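Long-range contacts in uncharacterized protein (Bacteroides uniformis, PDB 4Q5K), which probably acts on peptidoglycan fragments as an N-acetylmuramoyl-L-alanine amidase-like protein, and binds an N-acetylglucosaminyl-anhydro-N-acetylmuramic acid disaccharide: residues L88-D93 against G185-H190; E116-S121 against K153-L158; Y122-P127 against K142-E147. All blocks are in the same frame, centred on the assembly; numbering follows the deposited sequence. Where two conformers were deposited one is given.

Interaction 1 (L88-D93 against G185-H190); sequences LHYIAD and GLDVAH. With NA (sodium ion), chain C; 2YP ((2R)-2-[[(1R,2S,3R,4R,5R)-4-acetamido-2-[(2S,3R,4R,5S,6R)-3-acetamido-6-(hydroxymethyl)-4,5-bis(oxidanyl)oxan-2-yl]oxy-6,8-dioxabicyclo[3.2.1]octan-3-yl]oxy]propanoic acid), chain B.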
loop_
_atom_site.group_PDB
_atom_site.type_symbol
_atom_site.label_atom_id
_atom_site.label_comp_id
_atom_site.label_asym_id
_atom_site.label_seq_id
_atom_site.Cartn_x
_atom_site.Cartn_y
_atom_site.Cartn_z
ATOM N N LEU A 88 7.571 -4.001 -6.234
ATOM C CA LEU A 88 6.358 -3.395 -6.775
ATOM C C LEU A 88 6.183 -1.977 -6.267
ATOM O O LEU A 88 5.307 -1.663 -5.464
ATOM C CB LEU A 88 5.148 -4.274 -6.458
ATOM C CG LEU A 88 5.217 -5.639 -7.166
ATOM C CD1 LEU A 88 4.400 -6.676 -6.426
ATOM C CD2 LEU A 88 4.768 -5.477 -8.587
ATOM N N HIS A 89 7.018 -1.088 -6.796
ATOM C CA HIS A 89 7.094 0.294 -6.341
ATOM C C HIS A 89 5.808 1.071 -6.475
ATOM O O HIS A 89 5.461 1.866 -5.608
ATOM C CB HIS A 89 8.205 1.029 -7.109
ATOM C CG HIS A 89 9.558 0.457 -6.879
ATOM N ND1 HIS A 89 10.183 0.537 -5.656
ATOM C CD2 HIS A 89 10.397 -0.217 -7.694
ATOM C CE1 HIS A 89 11.345 -0.075 -5.727
ATOM N NE2 HIS A 89 11.507 -0.527 -6.955
ATOM N N TYR A 90 5.132 0.901 -7.606
ATOM C CA TYR A 90 3.878 1.618 -7.841
ATOM C C TYR A 90 2.705 0.809 -7.306
ATOM O O TYR A 90 2.566 -0.372 -7.576
ATOM C CB TYR A 90 3.693 1.881 -9.306
ATOM C CG TYR A 90 4.620 2.928 -9.849
ATOM C CD1 TYR A 90 4.474 4.266 -9.491
ATOM C CD2 TYR A 90 5.630 2.590 -10.748
ATOM C CE1 TYR A 90 5.295 5.247 -10.018
ATOM C CE2 TYR A 90 6.455 3.584 -11.268
ATOM C CZ TYR A 90 6.296 4.899 -10.919
ATOM O OH TYR A 90 7.057 5.925 -11.463
ATOM N N ILE A 91 1.817 1.462 -6.562
ATOM C CA ILE A 91 0.713 0.749 -5.913
ATOM C C ILE A 91 -0.248 0.157 -6.948
ATOM O O ILE A 91 -0.755 -0.933 -6.725
ATOM C CB ILE A 91 0.027 1.633 -4.859
ATOM C CG1 ILE A 91 1.048 2.011 -3.774
ATOM C CG2 ILE A 91 -1.144 0.952 -4.269
ATOM C CD1 ILE A 91 1.862 0.878 -3.155
ATOM N N ALA A 92 -0.439 0.787 -8.121
ATOM C CA ALA A 92 -1.276 0.123 -9.142
ATOM C C ALA A 92 -0.713 -1.246 -9.474
ATOM O O ALA A 92 -1.452 -2.202 -9.650
ATOM C CB ALA A 92 -1.353 0.954 -10.419
ATOM N N ASP A 93 0.611 -1.333 -9.553
ATOM C CA ASP A 93 1.315 -2.582 -9.903
ATOM C C ASP A 93 1.209 -3.591 -8.755
ATOM O O ASP A 93 1.007 -4.780 -8.980
ATOM C CB ASP A 93 2.778 -2.234 -10.226
ATOM C CG ASP A 93 3.467 -3.208 -11.149
ATOM O OD1 ASP A 93 2.828 -4.141 -11.682
ATOM O OD2 ASP A 93 4.677 -2.993 -11.331
ATOM N N GLY A 185 2.102 12.154 -12.689
ATOM C CA GLY A 185 2.881 10.949 -12.864
ATOM C C GLY A 185 2.755 9.929 -11.741
ATOM O O GLY A 185 3.463 8.910 -11.768
ATOM N N LEU A 186 1.898 10.191 -10.760
ATOM C CA LEU A 186 1.772 9.313 -9.606
ATOM C C LEU A 186 0.325 8.911 -9.402
ATOM O O LEU A 186 -0.590 9.751 -9.511
ATOM C CB LEU A 186 2.312 10.000 -8.354
ATOM C CG LEU A 186 2.376 9.175 -7.072
ATOM C CD1 LEU A 186 3.341 8.011 -7.222
ATOM C CD2 LEU A 186 2.792 10.070 -5.898
ATOM N N ASP A 187 0.121 7.627 -9.104
ATOM C CA ASP A 187 -1.232 7.062 -8.948
ATOM C C ASP A 187 -1.753 7.097 -7.514
ATOM O O ASP A 187 -2.940 7.363 -7.295
ATOM C CB ASP A 187 -1.276 5.638 -9.471
ATOM C CG ASP A 187 -0.337 4.694 -8.725
ATOM O OD1 ASP A 187 0.823 5.087 -8.471
ATOM O OD2 ASP A 187 -0.768 3.554 -8.432
ATOM N N VAL A 188 -0.882 6.818 -6.558
ATOM C CA VAL A 188 -1.242 6.697 -5.155
ATOM C C VAL A 188 -0.196 7.421 -4.339
ATOM O O VAL A 188 0.993 7.317 -4.678
ATOM C CB VAL A 188 -1.349 5.200 -4.741
ATOM C CG1 VAL A 188 -1.365 4.994 -3.233
ATOM C CG2 VAL A 188 -2.547 4.575 -5.375
ATOM N N ALA A 189 -0.613 8.135 -3.288
ATOM C CA ALA A 189 0.272 8.909 -2.422
ATOM C C ALA A 189 0.402 8.420 -0.988
ATOM O O ALA A 189 1.335 8.815 -0.298
ATOM C CB ALA A 189 -0.208 10.350 -2.388
ATOM N N HIS A 190 -0.520 7.575 -0.531
ATOM C CA HIS A 190 -0.560 7.182 0.860
ATOM C C HIS A 190 -1.459 5.951 0.959
ATOM O O HIS A 190 -2.287 5.712 0.099
ATOM C CB HIS A 190 -1.086 8.348 1.717
ATOM C CG HIS A 190 -0.969 8.124 3.196
ATOM N ND1 HIS A 190 0.118 7.500 3.763
ATOM C CD2 HIS A 190 -1.805 8.415 4.217
ATOM C CE1 HIS A 190 -0.040 7.443 5.072
ATOM N NE2 HIS A 190 -1.198 7.993 5.369
HETATM NA NA NA C . -1.698 11.510 -10.478
HETATM C C1 2YP B . 6.751 3.533 -1.952
HETATM O O1 2YP B . 6.258 4.819 -1.839
HETATM C C2 2YP B . 7.801 3.561 -3.047
HETATM C C3 2YP B . 8.551 2.229 -3.119
HETATM O O3 2YP B . 9.703 2.400 -3.922
HETATM C C4 2YP B . 8.990 1.743 -1.742
HETATM O OAC 2YP B . 7.654 6.087 -4.346
HETATM C CAB 2YP B . 7.113 5.097 -4.863
HETATM C CAA 2YP B . 6.315 5.203 -6.122
HETATM N N2 2YP B . 7.188 3.869 -4.328
HETATM O O4 2YP B . 9.416 0.386 -1.841
HETATM C C5 2YP B . 7.827 1.814 -0.759
HETATM C C6 2YP B . 8.209 1.427 0.662
HETATM O O6 2YP B . 9.228 2.266 1.211
HETATM O O5 2YP B . 7.332 3.163 -0.720
HETATM C CA4 2YP B . 5.033 5.004 -1.116
HETATM C CA3 2YP B . 4.974 6.510 -0.876
HETATM O OAH 2YP B . 4.298 6.765 0.363
HETATM C CAI 2YP B . 5.183 7.305 1.359
HETATM C CAJ 2YP B . 5.977 6.176 1.996
HETATM C CAL 2YP B . 4.379 8.132 2.368
HETATM O OAM 2YP B . 4.856 8.343 3.492
HETATM O O 2YP B . 3.255 8.546 1.946
HETATM C CA5 2YP B . 3.831 4.492 -1.911
HETATM O OA5 2YP B . 3.733 5.236 -3.153
HETATM C CA6 2YP B . 2.489 4.791 -1.260
HETATM O OA6 2YP B . 2.136 6.078 -1.801
HETATM C CA1 2YP B . 3.181 6.443 -2.696
HETATM C CA2 2YP B . 4.266 7.273 -2.001
HETATM N NAD 2YP B . 5.221 7.770 -2.981
HETATM C CAE 2YP B . 5.289 9.031 -3.362
HETATM O OAG 2YP B . 4.538 9.882 -2.900
HETATM C CAF 2YP B . 6.328 9.355 -4.395
HETATM O O HOH W 1 2.241 4.294 -6.336
HETATM O O HOH W 2 -0.697 11.073 -12.736
HETATM O O HOH W 3 -2.978 13.124 -11.676
HETATM O O HOH W 4 -3.335 9.826 -11.213
#
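One wall of the disaccharide pocket forms where the N-terminal turn of helix 91-100, with Tyr90 at its N-cap position, meets Asp187, just before strand 188-197, and Val188, its first residue. Asp187 carries the polar part. Its CG sits between the backbone N and the carbonyl carbon (chi1 61°), which turns the carboxylate toward the helix start. Ala92 N donates to Asp187 OD2 at 2.8 Å, reaching the oxygen nearly along its C-O bond, although the bond is bent at the hydrogen (133°). The other oxygen works through a bound water, which donates to Asp187 OD1 at 2.7 Å and accepts from Ile91 N at 2.9 Å. The carboxylate thus serves two successive amides of the first turn, one directly and one through the water. The Tyr90 ring lies beside it, CD1 3.9 Å from Asp187 OD1, while the Tyr90 hydroxyl is hydrogen-bonded to Glu147. Next to this polar cluster the branched chains of Ile91 and Val188 cross at about a right angle, their CB atoms 3.8 Å apart, with Ala178 of strand 176-181 touching both.

Both segments also serve ligands. His89 O accepts a nearly straight hydrogen bond from amide N2 of the glucosamine unit, and His89 ND1 is hydrogen-bonded to the sugar hydroxyl O3 at 2.6 Å. From the opposing segment, Leu186 CD2 approaches the second acetamide. Leu186 O binds a sodium ion at 2.3 Å, together with Thr181 O, Thr183 O and three waters. Because buried Asp187 faces amide hydrogens, its negative charge is probably favoured by the helix N-terminus.

Interaction 2 (E116-S121 against K153-L158); sequences ERLSIS and KEVHYL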
loop_
_atom_site.group_PDB
_atom_site.type_symbol
_atom_site.label_atom_id
_atom_site.label_comp_id
_atom_site.label_asym_id
_atom_site.label_seq_id
_atom_site.Cartn_x
_atom_site.Cartn_y
_atom_site.Cartn_z
ATOM N N GLU A 116 -10.670 6.308 -13.165
ATOM C CA GLU A 116 -9.649 7.228 -13.630
ATOM C C GLU A 116 -8.623 6.462 -14.445
ATOM O O GLU A 116 -8.442 5.240 -14.261
ATOM C CB GLU A 116 -8.994 7.995 -12.486
ATOM C CG GLU A 116 -8.217 7.151 -11.519
ATOM C CD GLU A 116 -7.418 7.970 -10.531
ATOM O OE1 GLU A 116 -7.561 9.214 -10.503
ATOM O OE2 GLU A 116 -6.637 7.355 -9.772
ATOM N N ARG A 117 -7.994 7.186 -15.363
ATOM C CA ARG A 117 -6.985 6.619 -16.235
ATOM C C ARG A 117 -5.604 6.849 -15.609
ATOM O O ARG A 117 -5.235 7.991 -15.296
ATOM C CB ARG A 117 -7.064 7.272 -17.609
ATOM C CG ARG A 117 -6.384 6.467 -18.678
ATOM C CD ARG A 117 -6.622 7.109 -20.040
ATOM N NE ARG A 117 -5.837 6.498 -21.103
ATOM C CZ ARG A 117 -6.309 5.601 -21.959
ATOM N NH1 ARG A 117 -7.565 5.190 -21.853
ATOM N NH2 ARG A 117 -5.525 5.101 -22.906
ATOM N N LEU A 118 -4.850 5.775 -15.433
ATOM C CA LEU A 118 -3.522 5.877 -14.837
ATOM C C LEU A 118 -2.553 6.614 -15.775
ATOM O O LEU A 118 -2.566 6.429 -16.994
ATOM C CB LEU A 118 -2.982 4.487 -14.534
ATOM C CG LEU A 118 -3.771 3.639 -13.547
ATOM C CD1 LEU A 118 -3.198 2.222 -13.486
ATOM C CD2 LEU A 118 -3.765 4.240 -12.167
ATOM N N SER A 119 -1.748 7.470 -15.157
ATOM C CA SER A 119 -0.636 8.147 -15.825
ATOM C C SER A 119 0.539 8.100 -14.841
ATOM O O SER A 119 0.578 8.822 -13.839
ATOM C CB SER A 119 -1.049 9.560 -16.230
ATOM O OG SER A 119 0.012 10.229 -16.843
ATOM N N ILE A 120 1.480 7.199 -15.131
ATOM C CA ILE A 120 2.514 6.843 -14.180
ATOM C C ILE A 120 3.886 7.072 -14.795
ATOM O O ILE A 120 4.204 6.499 -15.825
ATOM C CB ILE A 120 2.317 5.380 -13.694
ATOM C CG1 ILE A 120 1.040 5.288 -12.819
ATOM C CG2 ILE A 120 3.530 4.909 -12.919
ATOM C CD1 ILE A 120 0.694 3.877 -12.344
ATOM N N SER A 121 4.665 7.948 -14.164
ATOM C CA SER A 121 5.995 8.336 -14.639
ATOM C C SER A 121 6.848 9.015 -13.575
ATOM O O SER A 121 7.926 9.463 -13.881
ATOM C CB SER A 121 5.868 9.283 -15.836
ATOM O OG SER A 121 5.182 10.449 -15.462
ATOM N N LYS A 153 -4.215 2.584 -18.528
ATOM C CA LYS A 153 -5.317 1.741 -18.111
ATOM C C LYS A 153 -6.224 2.484 -17.154
ATOM O O LYS A 153 -5.783 3.297 -16.358
ATOM C CB LYS A 153 -4.798 0.462 -17.460
ATOM C CG LYS A 153 -4.083 -0.447 -18.451
ATOM C CD LYS A 153 -3.954 -1.851 -17.926
ATOM C CE LYS A 153 -3.172 -2.721 -18.906
ATOM N NZ LYS A 153 -1.786 -2.240 -19.121
ATOM N N GLU A 154 -7.498 2.148 -17.230
ATOM C CA GLU A 154 -8.484 2.678 -16.323
ATOM C C GLU A 154 -8.639 1.764 -15.112
ATOM O O GLU A 154 -8.663 0.535 -15.235
ATOM C CB GLU A 154 -9.814 2.907 -17.069
ATOM C CG GLU A 154 -9.656 4.087 -18.063
ATOM C CD GLU A 154 -10.772 4.246 -19.037
ATOM O OE1 GLU A 154 -10.873 3.412 -19.971
ATOM O OE2 GLU A 154 -11.526 5.232 -18.894
ATOM N N VAL A 155 -8.807 2.391 -13.955
ATOM C CA VAL A 155 -9.105 1.694 -12.727
ATOM C C VAL A 155 -10.295 2.355 -12.071
ATOM O O VAL A 155 -10.545 3.546 -12.274
ATOM C CB VAL A 155 -7.895 1.671 -11.742
ATOM C CG1 VAL A 155 -6.732 0.937 -12.362
ATOM C CG2 VAL A 155 -7.498 3.052 -11.324
ATOM N N HIS A 156 -11.030 1.593 -11.273
ATOM C CA HIS A 156 -12.134 2.152 -10.496
ATOM C C HIS A 156 -11.611 2.773 -9.209
ATOM O O HIS A 156 -10.662 2.285 -8.595
ATOM C CB HIS A 156 -13.157 1.062 -10.168
ATOM C CG HIS A 156 -13.849 0.543 -11.384
ATOM N ND1 HIS A 156 -15.156 0.858 -11.681
ATOM C CD2 HIS A 156 -13.410 -0.244 -12.392
ATOM C CE1 HIS A 156 -15.477 0.323 -12.840
ATOM N NE2 HIS A 156 -14.439 -0.357 -13.291
ATOM N N TYR A 157 -12.249 3.853 -8.791
ATOM C CA TYR A 157 -11.893 4.503 -7.534
ATOM C C TYR A 157 -13.113 5.227 -6.981
ATOM O O TYR A 157 -14.114 5.390 -7.688
ATOM C CB TYR A 157 -10.701 5.456 -7.711
ATOM C CG TYR A 157 -11.026 6.828 -8.211
ATOM C CD1 TYR A 157 -11.717 7.041 -9.391
ATOM C CD2 TYR A 157 -10.648 7.945 -7.487
ATOM C CE1 TYR A 157 -12.025 8.344 -9.828
ATOM C CE2 TYR A 157 -10.954 9.243 -7.909
ATOM C CZ TYR A 157 -11.647 9.429 -9.087
ATOM O OH TYR A 157 -11.984 10.687 -9.530
ATOM N N LEU A 158 -13.036 5.649 -5.726
ATOM C CA LEU A 158 -14.067 6.432 -5.077
ATOM C C LEU A 158 -13.553 7.850 -4.968
ATOM O O LEU A 158 -12.641 8.116 -4.207
ATOM C CB LEU A 158 -14.345 5.879 -3.684
ATOM C CG LEU A 158 -15.500 6.544 -2.951
ATOM C CD1 LEU A 158 -16.850 6.271 -3.589
ATOM C CD2 LEU A 158 -15.498 6.056 -1.513
HETATM O O HOH W 5 -9.212 11.191 -11.244
HETATM O O HOH W 6 -8.870 2.923 -21.712
#
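Glu116 and Tyr157 both take the first torsion that sets CG between the backbone N and the carbonyl carbon (chi1 65° and 84°); the side chains leave the same side of the backbone, and these torsions turn them to meet. From there Glu116 runs out extended across one face of the Tyr157 ring, CG 4.1 Å from CD1 of Tyr157. Its carboxylate lies only 13° from parallel to the ring, with OE1 of Glu116 over the ring's rim. A water donates to Glu116 OE1 at 2.7 Å and is also hydrogen-bonded to the Tyr157 hydroxyl.

The backbones beneath form a small two-stranded antiparallel sheet, 115-117 with 154-156, at the protein surface. Glu116 and Val155 are its hydrogen-bonded pair: Glu116 N to Val155 O and Val155 N to Glu116 O each measure 2.9 Å. Arg117 and Glu154 follow as a non-hydrogen-bonded pair, their CA atoms 4.2 Å apart. Leu118 N continues the pairing past the strand with a nearly straight bond of 2.8 Å to Lys153 O.

The two faces differ in character. On the face bearing Glu116 and Val155, the isobutyl group of Leu118 crosses Val155 at about a right angle, CD1 of Leu118 3.9 Å from CG1 of Val155, and Thr180 and Arg234 of the main sheet touch this side. On the other, exposed face Arg117 and Glu154 cover one another with their aliphatic parts, CG to CG. In one of the two conformers of Arg117, NH1 lies 4.2 Å from Glu154 OE1, beyond a salt bridge; a water donates to OE1 and accepts a weak bond from NH1.

Interaction 3 (Y122-P127 against K142-E147); sequences YMSSHP and KMKKIE. With 2YP ((2R)-2-[[(1R,2S,3R,4R,5R)-4-acetamido-2-[(2S,3R,4R,5S,6R)-3-acetamido-6-(hydroxymethyl)-4,5-bis(oxidanyl)oxan-2-yl]oxy-6,8-dioxabicyclo[3.2.1]octan-3-yl]oxy]propanoic acid), chain B.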
loop_
_atom_site.group_PDB
_atom_site.type_symbol
_atom_site.label_atom_id
_atom_site.label_comp_id
_atom_site.label_asym_id
_atom_site.label_seq_id
_atom_site.Cartn_x
_atom_site.Cartn_y
_atom_site.Cartn_z
ATOM N N TYR A 122 6.392 9.066 -12.335
ATOM C CA TYR A 122 7.052 9.854 -11.291
ATOM C C TYR A 122 8.495 9.451 -11.050
ATOM O O TYR A 122 9.365 10.316 -10.964
ATOM C CB TYR A 122 6.259 9.750 -9.971
ATOM C CG TYR A 122 6.718 10.677 -8.872
ATOM C CD1 TYR A 122 6.234 11.967 -8.767
ATOM C CD2 TYR A 122 7.662 10.256 -7.947
ATOM C CE1 TYR A 122 6.680 12.812 -7.759
ATOM C CE2 TYR A 122 8.098 11.093 -6.939
ATOM C CZ TYR A 122 7.596 12.360 -6.843
ATOM O OH TYR A 122 8.021 13.183 -5.838
HETATM N N MSE A 123 8.757 8.160 -10.915
HETATM C CA MSE A 123 10.088 7.717 -10.520
HETATM C C MSE A 123 11.134 7.986 -11.599
HETATM O O MSE A 123 12.205 8.518 -11.298
HETATM C CB MSE A 123 10.089 6.240 -10.168
HETATM C CG MSE A 123 9.228 5.927 -8.959
HETATM SE SE MSE A 123 9.137 4.040 -8.561
HETATM C CE MSE A 123 10.890 3.796 -7.823
ATOM N N SER A 124 10.828 7.662 -12.844
ATOM C CA SER A 124 11.788 7.949 -13.905
ATOM C C SER A 124 11.926 9.439 -14.173
ATOM O O SER A 124 12.962 9.889 -14.658
ATOM C CB SER A 124 11.458 7.204 -15.183
ATOM O OG SER A 124 10.305 7.754 -15.800
ATOM N N SER A 125 10.902 10.215 -13.845
ATOM C CA SER A 125 10.979 11.675 -13.976
ATOM C C SER A 125 11.822 12.325 -12.893
ATOM O O SER A 125 12.357 13.398 -13.101
ATOM C CB SER A 125 9.579 12.320 -13.997
ATOM O OG SER A 125 8.926 12.016 -15.213
ATOM N N HIS A 126 11.886 11.685 -11.728
ATOM C CA HIS A 126 12.561 12.243 -10.559
ATOM C C HIS A 126 13.498 11.208 -9.962
ATOM O O HIS A 126 13.388 10.854 -8.789
ATOM C CB HIS A 126 11.545 12.732 -9.534
ATOM C CG HIS A 126 10.608 13.740 -10.096
ATOM N ND1 HIS A 126 11.041 14.991 -10.459
ATOM C CD2 HIS A 126 9.302 13.675 -10.425
ATOM C CE1 HIS A 126 10.038 15.672 -10.966
ATOM N NE2 HIS A 126 8.972 14.898 -10.965
ATOM N N PRO A 127 14.475 10.750 -10.767
ATOM C CA PRO A 127 15.303 9.639 -10.286
ATOM C C PRO A 127 16.195 10.008 -9.099
ATOM O O PRO A 127 16.601 9.127 -8.349
ATOM C CB PRO A 127 16.133 9.268 -11.504
ATOM C CG PRO A 127 16.209 10.526 -12.297
ATOM C CD PRO A 127 14.874 11.196 -12.110
ATOM N N LYS A 142 14.590 0.493 -17.061
ATOM C CA LYS A 142 13.700 -0.588 -16.679
ATOM C C LYS A 142 12.404 -0.023 -16.081
ATOM O O LYS A 142 11.307 -0.504 -16.366
ATOM C CB LYS A 142 14.378 -1.517 -15.676
ATOM C CG LYS A 142 15.457 -2.385 -16.315
ATOM C CD LYS A 142 16.135 -3.281 -15.293
ATOM C CE LYS A 142 17.063 -4.301 -15.944
ATOM N NZ LYS A 142 17.715 -5.138 -14.899
HETATM N N MSE A 143 12.525 1.008 -15.258
HETATM C CA MSE A 143 11.349 1.605 -14.653
HETATM C C MSE A 143 10.463 2.273 -15.709
HETATM O O MSE A 143 9.253 2.201 -15.624
HETATM C CB MSE A 143 11.754 2.578 -13.556
HETATM C CG MSE A 143 12.434 1.877 -12.381
HETATM SE SE MSE A 143 11.273 0.607 -11.487
HETATM C CE MSE A 143 10.079 2.052 -11.189
ATOM N N LYS A 144 11.066 2.893 -16.725
ATOM C CA LYS A 144 10.274 3.518 -17.780
ATOM C C LYS A 144 9.398 2.470 -18.485
ATOM O O LYS A 144 8.241 2.746 -18.818
ATOM C CB LYS A 144 11.177 4.244 -18.782
ATOM C CG LYS A 144 11.690 5.599 -18.304
ATOM C CD LYS A 144 12.591 6.251 -19.340
ATOM C CE LYS A 144 13.202 7.553 -18.841
ATOM N NZ LYS A 144 14.221 8.105 -19.762
ATOM N N LYS A 145 9.934 1.284 -18.750
ATOM C CA LYS A 145 9.151 0.237 -19.398
ATOM C C LYS A 145 7.983 -0.217 -18.520
ATOM O O LYS A 145 6.857 -0.430 -19.012
ATOM C CB LYS A 145 10.039 -0.952 -19.778
ATOM C CG LYS A 145 10.972 -0.647 -20.937
ATOM C CD LYS A 145 11.742 -1.860 -21.390
ATOM C CE LYS A 145 12.886 -1.462 -22.302
ATOM N NZ LYS A 145 13.665 -2.634 -22.783
ATOM N N ILE A 146 8.231 -0.344 -17.221
ATOM C CA ILE A 146 7.194 -0.708 -16.261
ATOM C C ILE A 146 6.110 0.390 -16.214
ATOM O O ILE A 146 4.914 0.099 -16.272
ATOM C CB ILE A 146 7.818 -1.003 -14.887
ATOM C CG1 ILE A 146 8.557 -2.340 -14.936
ATOM C CG2 ILE A 146 6.776 -1.000 -13.772
ATOM C CD1 ILE A 146 9.597 -2.489 -13.863
ATOM N N GLU A 147 6.532 1.648 -16.135
ATOM C CA GLU A 147 5.618 2.783 -16.140
ATOM C C GLU A 147 4.745 2.778 -17.396
ATOM O O GLU A 147 3.550 3.009 -17.311
ATOM C CB GLU A 147 6.392 4.094 -16.066
ATOM C CG GLU A 147 7.088 4.280 -14.703
ATOM C CD GLU A 147 8.108 5.412 -14.666
ATOM O OE1 GLU A 147 8.484 5.926 -15.740
ATOM O OE2 GLU A 147 8.564 5.740 -13.552
HETATM C C1 2YP B . 6.751 3.533 -1.952
HETATM O O1 2YP B . 6.258 4.819 -1.839
HETATM C C2 2YP B . 7.801 3.561 -3.047
HETATM C C3 2YP B . 8.551 2.229 -3.119
HETATM O O3 2YP B . 9.703 2.400 -3.922
HETATM C C4 2YP B . 8.990 1.743 -1.742
HETATM O OAC 2YP B . 7.654 6.087 -4.346
HETATM C CAB 2YP B . 7.113 5.097 -4.863
HETATM C CAA 2YP B . 6.315 5.203 -6.122
HETATM N N2 2YP B . 7.188 3.869 -4.328
HETATM O O4 2YP B . 9.416 0.386 -1.841
HETATM C C5 2YP B . 7.827 1.814 -0.759
HETATM C C6 2YP B . 8.209 1.427 0.662
HETATM O O6 2YP B . 9.228 2.266 1.211
HETATM O O5 2YP B . 7.332 3.163 -0.720
HETATM C CA4 2YP B . 5.033 5.004 -1.116
HETATM C CA3 2YP B . 4.974 6.510 -0.876
HETATM O OAH 2YP B . 4.298 6.765 0.363
HETATM C CAI 2YP B . 5.183 7.305 1.359
HETATM C CAJ 2YP B . 5.977 6.176 1.996
HETATM C CAL 2YP B . 4.379 8.132 2.368
HETATM O OAM 2YP B . 4.856 8.343 3.492
HETATM O O 2YP B . 3.255 8.546 1.946
HETATM C CA5 2YP B . 3.831 4.492 -1.911
HETATM O OA5 2YP B . 3.733 5.236 -3.153
HETATM C CA6 2YP B . 2.489 4.791 -1.260
HETATM O OA6 2YP B . 2.136 6.078 -1.801
HETATM C CA1 2YP B . 3.181 6.443 -2.696
HETATM C CA2 2YP B . 4.266 7.273 -2.001
HETATM N NAD 2YP B . 5.221 7.770 -2.981
HETATM C CAE 2YP B . 5.289 9.031 -3.362
HETATM O OAG 2YP B . 4.538 9.882 -2.900
HETATM C CAF 2YP B . 6.328 9.355 -4.395
#
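The short helix 122-125 comes nearest to helix 137-150 at Ser124 and Lys144, whose CA atoms lie 6.1 Å apart. Glu147 reaches from the longer helix to the first turn of the shorter one and grips Ser124 with both carboxylate oxygens. Ser124 N donates to Glu147 OE2 at 3.1 Å (160°), and Ser124 OG donates to Glu147 OE1 at 2.6 Å. Each oxygen uses its syn lone pair, on the side of the other carboxylate oxygen, so the two bonds close into a ring that fixes the rotation of the carboxylate. The serine torsion allows this: OG stands between its own backbone N and carbonyl carbon (chi1 72°), and hydroxyl and amide face the same way. OE2 of Glu147 carries a further bond, from the hydroxyl of Tyr90. With three bonds and an amide-rich helix start before it, this buried carboxylate is probably ionised.

On one flank the extended chain of Lys144 lies against the serine, CG of Lys144 3.5 Å from CB of Ser124. On another, the selenomethionines Met123 and Met143 cross obliquely at their ends, although Met143 was modelled in two conformers and its closest approach is doubtful.

The short helix also faces the bound disaccharide: Tyr122 CE2 lies 3.6 Å from the acetamide methyl CAF of the anhydro sugar, and Met123 SE 3.9 Å from CAA, the methyl of the other acetamide. Leu133 of helix 131-134 packs on both Met123 and Met143, and Gly185, just ahead of strand 188-197, is backbone hydrogen-bonded to Tyr122 at the helix start.

Interaction 1 is buried near the centre of the chain, interaction 3 is partly buried, and interaction 2 lies at the surface. The chemistry follows: interactions 1 and 3 each set a carboxylate against the amides of a helix N-terminus, whereas interaction 2 relies on strand-to-strand backbone bonds with solvent-facing charges outside. Residues 116-121 lead directly into 122-127, and helix 137-150 leads to 153-158, so interactions 2 and 3 tie the same two chain stretches at successive points. Tyr90 links all three, packing on Ile120 and giving its hydroxyl to the polar cluster of interaction 3. Interactions 1 and 3 both touch the disaccharide; interaction 2 stands back from it.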